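Local coordinates for protein histone acetyltransferase HPA2 and related acetyltransferases (Corynebacterium glutamicum ATCC 13032, PDB 2QEC) that probably transfers an acyl group (not an aminoacyl one), most likely acetyl from acetyl-CoA, as in GNAT-family N-acetyltransferases, at residues D19-V22 against E23-N27; A43-R46 against A47-L51; L147-G150 against I151-G155; T166-A169 against Q170-R174. The protein carries 1 engineered substitution. All coordinates share one frame; numbering follows the deposited sequence.

Contact 1: D19-V22 against E23-N27; sequences DVLV and EAFAN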
# COMPACT_ATOMS: atom_id res chain seq x y z
N ASP A 19 -9.41 11.58 29.14
CA ASP A 19 -10.33 12.72 29.09
C ASP A 19 -10.28 13.41 27.74
O ASP A 19 -11.32 13.80 27.19
CB ASP A 19 -10.00 13.79 30.12
CG ASP A 19 -10.33 13.39 31.53
OD1 ASP A 19 -11.10 12.43 31.75
OD2 ASP A 19 -9.78 14.04 32.43
N VAL A 20 -9.08 13.61 27.23
CA VAL A 20 -8.89 14.27 25.91
C VAL A 20 -9.44 13.43 24.72
O VAL A 20 -10.12 13.95 23.82
CB VAL A 20 -7.41 14.66 25.66
CG1 VAL A 20 -7.22 15.19 24.29
CG2 VAL A 20 -6.98 15.77 26.67
N LEU A 21 -9.16 12.14 24.72
CA LEU A 21 -9.72 11.24 23.72
C LEU A 21 -11.26 11.24 23.72
O LEU A 21 -11.89 11.27 22.67
CB LEU A 21 -9.18 9.83 23.96
CG LEU A 21 -7.69 9.66 23.65
CD1 LEU A 21 -7.09 8.41 24.33
CD2 LEU A 21 -7.46 9.66 22.20
N VAL A 22 -11.84 11.16 24.90
CA VAL A 22 -13.29 11.12 25.05
C VAL A 22 -13.91 12.42 24.54
O VAL A 22 -14.91 12.39 23.83
CB VAL A 22 -13.68 10.87 26.52
CG1 VAL A 22 -15.18 11.06 26.72
CG2 VAL A 22 -13.25 9.46 26.96
N GLU A 23 -13.34 13.56 24.92
CA GLU A 23 -13.87 14.85 24.49
C GLU A 23 -13.77 14.92 22.99
O GLU A 23 -14.71 15.33 22.35
CB GLU A 23 -13.11 16.01 25.13
CG GLU A 23 -13.68 17.38 24.79
CD GLU A 23 -12.73 18.51 25.09
OE1 GLU A 23 -11.79 18.69 24.31
OE2 GLU A 23 -12.94 19.22 26.09
N ALA A 24 -12.65 14.48 22.43
CA ALA A 24 -12.48 14.59 21.00
C ALA A 24 -13.48 13.67 20.27
O ALA A 24 -14.04 14.03 19.25
CB ALA A 24 -11.05 14.26 20.61
N PHE A 25 -13.72 12.47 20.80
CA PHE A 25 -14.39 11.44 19.99
C PHE A 25 -15.80 11.10 20.48
O PHE A 25 -16.40 10.18 19.95
CB PHE A 25 -13.49 10.22 19.89
CG PHE A 25 -12.20 10.48 19.14
CD1 PHE A 25 -12.22 11.02 17.86
CD2 PHE A 25 -10.98 10.22 19.73
CE1 PHE A 25 -11.05 11.30 17.19
CE2 PHE A 25 -9.80 10.50 19.06
CZ PHE A 25 -9.83 11.03 17.80
N ALA A 26 -16.32 11.84 21.45
CA ALA A 26 -17.61 11.54 22.05
C ALA A 26 -18.73 11.47 21.02
O ALA A 26 -19.69 10.74 21.21
CB ALA A 26 -17.95 12.58 23.12
N ASN A 27 -18.61 12.24 19.94
CA ASN A 27 -19.67 12.28 18.93
C ASN A 27 -19.20 11.87 17.58
O ASN A 27 -19.89 12.12 16.61
CB ASN A 27 -20.30 13.67 18.85
CG ASN A 27 -21.03 14.02 20.11
OD1 ASN A 27 -20.59 14.88 20.88
ND2 ASN A 27 -22.14 13.33 20.37
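The last turns of helix 14-25, the first helix of this GNAT-family chain, bring Leu-21 and Phe-25 together on the side that faces the sheet. The two are one turn apart, and their side chains meet at an angle: Leu-21 CD2 rests 4.0 Å from Phe-25 CE2. In Phe-25, CG stands beside the backbone N and anti to the carbonyl carbon (chi1 -64°), which brings the ring back beside the preceding turn and sets CD2 3.3 Å from Leu-21 O. That same oxygen accepts the Phe-25 N-H at 2.9 Å, though the bond is bent to 137°, and Phe-25 N has a second, weak bond to Val-22 O at 3.3 Å. One face of the ring has the methyl of Ala-24 over its centre, 4.1 Å above the plane. Further back, Glu-23 N bonds to Asp-19 O (3.0 Å) and Ala-24 N to Val-20 O (2.9 Å), both in ordinary helical fashion. Beyond this leucine-phenylalanine pair, both side chains touch Thr-130 of strand 126-133 and Phe-49 of helix 43-60, while the Phe-25 ring also meets that of Phe-31. The acids of this turn are engaged elsewhere: Asp-19 OD1 forms a salt bridge with Arg-46 NH1, and Glu-23 OE1 takes a hydrogen bond from Ser-135 N. Apolar on one side and acidic on another, the turn is typical of an amphipathic helix, here packed on strand 126-133 and helix 43-60 in the GNAT fold.

Contact 2: A43-R46 against A47-L51; sequences AKLR and ALFEL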
# COMPACT_ATOMS: atom_id res chain seq x y z
N ALA A 43 -19.42 6.64 28.79
CA ALA A 43 -18.77 5.77 29.77
C ALA A 43 -18.13 4.53 29.15
O ALA A 43 -17.06 4.09 29.57
CB ALA A 43 -19.79 5.36 30.85
N LYS A 44 -18.80 3.97 28.16
CA LYS A 44 -18.28 2.79 27.47
C LYS A 44 -17.11 3.20 26.55
O LYS A 44 -16.10 2.51 26.49
CB LYS A 44 -19.39 2.08 26.69
CG LYS A 44 -20.45 1.45 27.60
CD LYS A 44 -21.59 0.77 26.81
CE LYS A 44 -22.62 1.76 26.24
NZ LYS A 44 -23.94 1.09 25.84
N LEU A 45 -17.22 4.35 25.89
CA LEU A 45 -16.10 4.87 25.07
C LEU A 45 -14.87 5.13 25.92
O LEU A 45 -13.74 4.81 25.51
CB LEU A 45 -16.51 6.18 24.40
CG LEU A 45 -15.48 6.91 23.51
CD1 LEU A 45 -15.09 6.04 22.39
CD2 LEU A 45 -16.05 8.18 22.98
N ARG A 46 -15.08 5.78 27.06
CA ARG A 46 -14.05 5.97 28.07
C ARG A 46 -13.36 4.67 28.49
O ARG A 46 -12.13 4.59 28.48
CB ARG A 46 -14.63 6.66 29.28
CG ARG A 46 -13.54 6.92 30.35
CD ARG A 46 -14.08 7.68 31.54
NE ARG A 46 -14.56 8.99 31.12
CZ ARG A 46 -13.81 10.08 30.97
NH1 ARG A 46 -12.50 10.07 31.25
NH2 ARG A 46 -14.41 11.20 30.56
N ALA A 47 -14.14 3.64 28.79
CA ALA A 47 -13.61 2.33 29.14
C ALA A 47 -12.77 1.75 27.99
O ALA A 47 -11.73 1.17 28.24
CB ALA A 47 -14.73 1.36 29.50
N LEU A 48 -13.20 1.96 26.76
CA LEU A 48 -12.46 1.45 25.59
C LEU A 48 -11.08 2.06 25.51
O LEU A 48 -10.09 1.34 25.37
CB LEU A 48 -13.21 1.72 24.27
CG LEU A 48 -12.44 1.34 22.98
CD1 LEU A 48 -12.09 -0.16 22.97
CD2 LEU A 48 -13.16 1.70 21.72
N PHE A 49 -11.03 3.38 25.54
CA PHE A 49 -9.76 4.12 25.55
C PHE A 49 -8.85 3.75 26.74
O PHE A 49 -7.65 3.61 26.56
CB PHE A 49 -10.01 5.64 25.51
CG PHE A 49 -10.51 6.15 24.17
CD1 PHE A 49 -9.90 5.77 22.99
CD2 PHE A 49 -11.55 7.06 24.10
CE1 PHE A 49 -10.33 6.26 21.79
CE2 PHE A 49 -11.98 7.56 22.86
CZ PHE A 49 -11.36 7.15 21.72
N GLU A 50 -9.42 3.60 27.94
CA GLU A 50 -8.62 3.17 29.10
C GLU A 50 -7.94 1.83 28.86
O GLU A 50 -6.78 1.66 29.19
CB GLU A 50 -9.48 3.11 30.35
CG GLU A 50 -9.89 4.48 30.81
CD GLU A 50 -10.89 4.48 31.94
OE1 GLU A 50 -11.63 3.47 32.12
OE2 GLU A 50 -10.94 5.52 32.63
N LEU A 51 -8.67 0.89 28.27
CA LEU A 51 -8.17 -0.44 27.95
C LEU A 51 -7.12 -0.45 26.83
O LEU A 51 -6.11 -1.15 26.94
CB LEU A 51 -9.35 -1.32 27.52
CG LEU A 51 -9.06 -2.77 27.12
CD1 LEU A 51 -8.75 -3.61 28.34
CD2 LEU A 51 -10.22 -3.33 26.38
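Arg-46, Leu-45 and Ala-47 sit at the join of the two segments, and each meets the neighbouring turn in its own way. Leu-45 lies alongside Phe-49, both side chains pointing the same way: CD1 comes to 3.5 Å from Phe-49 CE2 and CG to 3.6 Å from the same ring atom. Having CG anti to the backbone N (chi1 179°) is what places these leucine atoms next to the ring. The Phe-49 N-H reaches Leu-45 O at 3.1 Å and 174°; the same two residues are thus linked by a nearly straight backbone bond as well as by side-chain packing. All this is the opening of helix 43-60, whose first turn is held by Asp-39, its carboxylate accepting the N-H groups of Lys-44 and Leu-45; the helix packs against helix 14-25 in the GNAT fold. Arg-46 meets Glu-50 through its aliphatic part, CG lying 3.7 Å from Glu-50 OE2. The guanidinium and carboxylate planes are 69° apart, and NH1 stays 5.0 Å from OE2, an opposite-charge neighbour but no salt bridge; NH1 is instead paired with Asp-19 OD1 on helix 14-25. Glu-50 N bonds to Arg-46 O at 2.9 Å, and Glu-50 CG presses on that oxygen too. Ala-47 CB lies 3.5 Å from Lys-44 O, and the same methyl touches Ile-101 of helix 98-102.

Contact 3: L147-G150 against I151-G155; sequences LNHG and IARAG. With EDO (1,2-ethanediol), chain F; EDO (1,2-ethanediol), chain J.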
# COMPACT_ATOMS: atom_id res chain seq x y z
N LEU A 147 1.87 15.13 14.70
CA LEU A 147 2.30 14.45 13.50
C LEU A 147 3.77 14.62 13.17
O LEU A 147 4.41 13.66 12.78
CB LEU A 147 1.45 14.89 12.31
CG LEU A 147 0.21 13.98 12.28
CD1 LEU A 147 -0.97 14.83 11.94
CD2 LEU A 147 0.50 12.83 11.32
N ASN A 148 4.27 15.85 13.25
CA ASN A 148 5.68 16.11 13.05
C ASN A 148 6.59 15.32 14.00
O ASN A 148 7.57 14.72 13.55
CB ASN A 148 5.95 17.62 13.11
CG ASN A 148 5.44 18.37 11.85
OD1 ASN A 148 5.23 17.77 10.80
ND2 ASN A 148 5.29 19.67 11.96
N HIS A 149 6.20 15.23 15.26
CA HIS A 149 6.92 14.41 16.26
C HIS A 149 6.96 12.94 15.83
O HIS A 149 8.01 12.27 15.84
CB HIS A 149 6.26 14.63 17.68
CG HIS A 149 7.05 14.00 18.79
ND1 HIS A 149 8.14 14.63 19.35
CD2 HIS A 149 7.06 12.74 19.28
CE1 HIS A 149 8.71 13.82 20.23
NE2 HIS A 149 8.08 12.66 20.20
N GLY A 150 5.83 12.43 15.37
CA GLY A 150 5.74 10.99 15.10
C GLY A 150 6.43 10.67 13.82
O GLY A 150 7.00 9.55 13.63
N ILE A 151 6.32 11.61 12.89
CA ILE A 151 7.04 11.44 11.60
C ILE A 151 8.54 11.46 11.80
O ILE A 151 9.24 10.63 11.24
CB ILE A 151 6.60 12.47 10.57
CG1 ILE A 151 5.16 12.16 10.17
CG2 ILE A 151 7.51 12.41 9.26
CD1 ILE A 151 4.44 13.28 9.54
N ALA A 152 9.05 12.34 12.63
CA ALA A 152 10.49 12.36 12.93
C ALA A 152 10.95 11.07 13.59
O ALA A 152 11.99 10.57 13.27
CB ALA A 152 10.84 13.55 13.76
N ARG A 153 10.17 10.52 14.50
CA ARG A 153 10.50 9.21 15.12
C ARG A 153 10.49 8.06 14.13
O ARG A 153 11.32 7.14 14.20
CB ARG A 153 9.54 8.93 16.27
CG ARG A 153 9.77 7.58 16.96
CD ARG A 153 8.97 7.52 18.25
NE ARG A 153 7.59 7.72 17.83
CZ ARG A 153 6.67 8.39 18.48
NH1 ARG A 153 6.92 8.94 19.70
NH2 ARG A 153 5.47 8.53 17.92
N ALA A 154 9.54 8.08 13.22
CA ALA A 154 9.45 7.05 12.22
C ALA A 154 10.62 7.07 11.23
O ALA A 154 10.99 6.03 10.66
CB ALA A 154 8.12 7.19 11.47
N GLY A 155 11.18 8.25 10.97
CA GLY A 155 12.37 8.40 10.10
C GLY A 155 12.22 7.78 8.74
O GLY A 155 11.34 8.17 7.99
C1 EDO F . 8.37 8.10 8.10
O1 EDO F . 7.73 8.36 6.85
C2 EDO F . 8.83 9.34 8.86
O2 EDO F . 9.47 10.33 8.06
C1 EDO J . 13.87 4.58 11.56
O1 EDO J . 13.42 5.15 12.79
C2 EDO J . 15.17 5.19 11.10
O2 EDO J . 14.98 6.32 10.22
O HOH W 1 9.47 9.76 21.28
O HOH W 2 6.21 7.61 15.31
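A guanidinium folded back beside a glycine marks this turn: Arg-153 NH2 lies 3.8 Å from Gly-150 CA, where the residue one turn earlier has no side chain. The arginine leaves with CG anti to the backbone N (chi1 178°) and then bends at chi3 (59°), folding the group back along helix 142-154. Water 2 lies at the edge of the guanidinium, in its plane, accepting from NH2 at 2.9 Å and donating to Gly-150 O at 2.7 Å; it thus ties the side chain to a carbonyl that also receives the Ala-154 N-H. NH1 comes in at the edge of the His-149 ring, 3.8 Å from CD2, with the two planes 76° apart. Elsewhere on the helix Ile-151 CG1 packs 3.1 Å from Leu-147 O. The helix is the alpha element of a beta-alpha-beta unit between strands 126-133 and 159-163, and it stops at Gly-155, whose phi is positive and whose O takes a weak bond from an ethanediol, probably from the crystallisation liquor. Arg-153 also has a salt bridge to Asp-64 and a cation-pi contact with Trp-79, so its charge is probably well compensated, and water bridge and acid probably restrict how the guanidinium can turn.

Contact 4: T166-A169 against Q170-R174; sequences TRAA and QLYNR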
# COMPACT_ATOMS: atom_id res chain seq x y z
N THR A 166 -11.52 14.60 3.46
CA THR A 166 -10.64 15.05 2.37
C THR A 166 -9.69 16.13 2.90
O THR A 166 -8.51 16.16 2.56
CB THR A 166 -11.44 15.54 1.15
OG1 THR A 166 -12.04 14.40 0.52
CG2 THR A 166 -10.54 16.24 0.10
N ARG A 167 -10.20 16.98 3.78
CA ARG A 167 -9.37 17.99 4.39
C ARG A 167 -8.17 17.38 5.08
O ARG A 167 -7.02 17.81 4.85
CB ARG A 167 -10.18 18.80 5.39
CG ARG A 167 -9.42 19.98 5.93
CD ARG A 167 -10.27 20.82 6.89
NE ARG A 167 -11.08 20.03 7.82
CZ ARG A 167 -10.60 19.23 8.78
NH1 ARG A 167 -9.28 19.08 8.97
NH2 ARG A 167 -11.45 18.57 9.56
N ALA A 168 -8.42 16.40 5.94
CA ALA A 168 -7.34 15.71 6.67
C ALA A 168 -6.38 15.00 5.69
O ALA A 168 -5.15 15.08 5.82
CB ALA A 168 -7.90 14.74 7.69
N ALA A 169 -6.96 14.33 4.70
CA ALA A 169 -6.20 13.66 3.65
C ALA A 169 -5.22 14.61 2.97
O ALA A 169 -4.10 14.22 2.64
CB ALA A 169 -7.17 13.07 2.63
N GLN A 170 -5.65 15.85 2.74
CA GLN A 170 -4.81 16.87 2.08
C GLN A 170 -3.65 17.33 2.99
O GLN A 170 -2.53 17.57 2.51
CB GLN A 170 -5.67 18.07 1.62
CG GLN A 170 -6.52 17.72 0.45
CD GLN A 170 -7.48 18.82 0.02
OE1 GLN A 170 -7.81 19.73 0.79
NE2 GLN A 170 -7.93 18.73 -1.22
N LEU A 171 -3.91 17.39 4.28
CA LEU A 171 -2.89 17.71 5.29
C LEU A 171 -1.83 16.62 5.31
O LEU A 171 -0.63 16.90 5.24
CB LEU A 171 -3.53 17.87 6.67
CG LEU A 171 -2.64 17.99 7.92
CD1 LEU A 171 -1.41 18.90 7.70
CD2 LEU A 171 -3.46 18.50 9.12
N TYR A 172 -2.28 15.37 5.34
CA TYR A 172 -1.38 14.22 5.33
C TYR A 172 -0.61 14.07 4.02
O TYR A 172 0.58 13.75 4.06
CB TYR A 172 -2.14 12.94 5.68
CG TYR A 172 -2.77 12.95 7.05
CD1 TYR A 172 -2.05 13.35 8.15
CD2 TYR A 172 -4.10 12.54 7.24
CE1 TYR A 172 -2.62 13.36 9.41
CE2 TYR A 172 -4.69 12.58 8.52
CZ TYR A 172 -3.93 12.98 9.60
OH TYR A 172 -4.46 12.98 10.90
N ASN A 173 -1.26 14.29 2.88
CA ASN A 173 -0.58 14.35 1.59
C ASN A 173 0.55 15.38 1.55
O ASN A 173 1.59 15.13 0.97
CB ASN A 173 -1.61 14.61 0.48
CG ASN A 173 -1.04 14.45 -0.92
OD1 ASN A 173 -1.20 15.34 -1.73
ND2 ASN A 173 -0.46 13.30 -1.24
N ARG A 174 0.36 16.55 2.15
CA ARG A 174 1.43 17.55 2.21
C ARG A 174 2.61 17.11 3.11
O ARG A 174 3.73 17.59 2.94
CB ARG A 174 0.86 18.90 2.65
CG ARG A 174 0.05 19.60 1.53
CD ARG A 174 -0.27 21.04 1.87
NE ARG A 174 -1.06 21.14 3.10
CZ ARG A 174 -2.39 21.04 3.17
NH1 ARG A 174 -3.13 20.82 2.07
NH2 ARG A 174 -2.99 21.16 4.35
O HOH W 3 -6.20 20.52 4.28
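From Thr-166 through Asn-173 the backbone is alpha-helical, with Gln-170, Leu-171, Tyr-172 and Asn-173 each giving its N-H to the carbonyl four residues earlier. This is helix 166-174 of the GNAT fold, which follows strand 159-163 and lies against the sheet through Ala-169 and Tyr-172. The straightest of the four bonds, at 167°, joins Tyr-172 N to Ala-168 O, which are 2.9 Å apart. The tyrosine ring is brought back beside the same carbonyl because CG stands beside the backbone N (chi1 -61°): CD2 is 3.1 Å from Ala-168 O, and CE2 reaches Ala-168 CB at 4.0 Å. The ring also touches Leu-161 and Ala-163 of strand 159-163 and Met-195 of strand 192-197. Around the helix, Gln-170 crosses Thr-166 at a slant, its NE2 3.8 Å from the methyl CG2 of the threonine and its CG 3.3 Å from Thr-166 O. This side meets the second subunit, where Met-201 of that chain packs on Ala-169, Gln-170 and Asn-173, and Val-204 of that chain on Thr-166. The amide of Asn-173 turns away to bond through ND2 to Phe-177 O. Arg-174 has Gln-170 O above one face of its guanidinium, offset toward the rim, and water 3, in the plane at the edge of that group, accepts from NH2 at 3.3 Å while donating to Arg-167 O at 2.9 Å.

In the fold
All four contacts are local ones, each centred on a single helix, but they face different surroundings. Contacts 1 and 2 lie on neighbouring helices, the contact centres about 10 Å apart; they share an aromatic and aliphatic interface, with Phe-25 CD2 3.7 Å from Phe-49 CZ, and the Asp-19 to Arg-46 salt bridge. Contacts 3 and 4 are also joined, by Leu-147 CD1 and Tyr-172 CE1 at 3.4 Å, and both helices rest on strand 159-163. Contacts 1 and 2 lie across the chain's centre from contact 3, where arginine and water chemistry replaces their apolar aromatic packing. The first three are partly buried; contact 4 is a surface one and alone meets the second subunit.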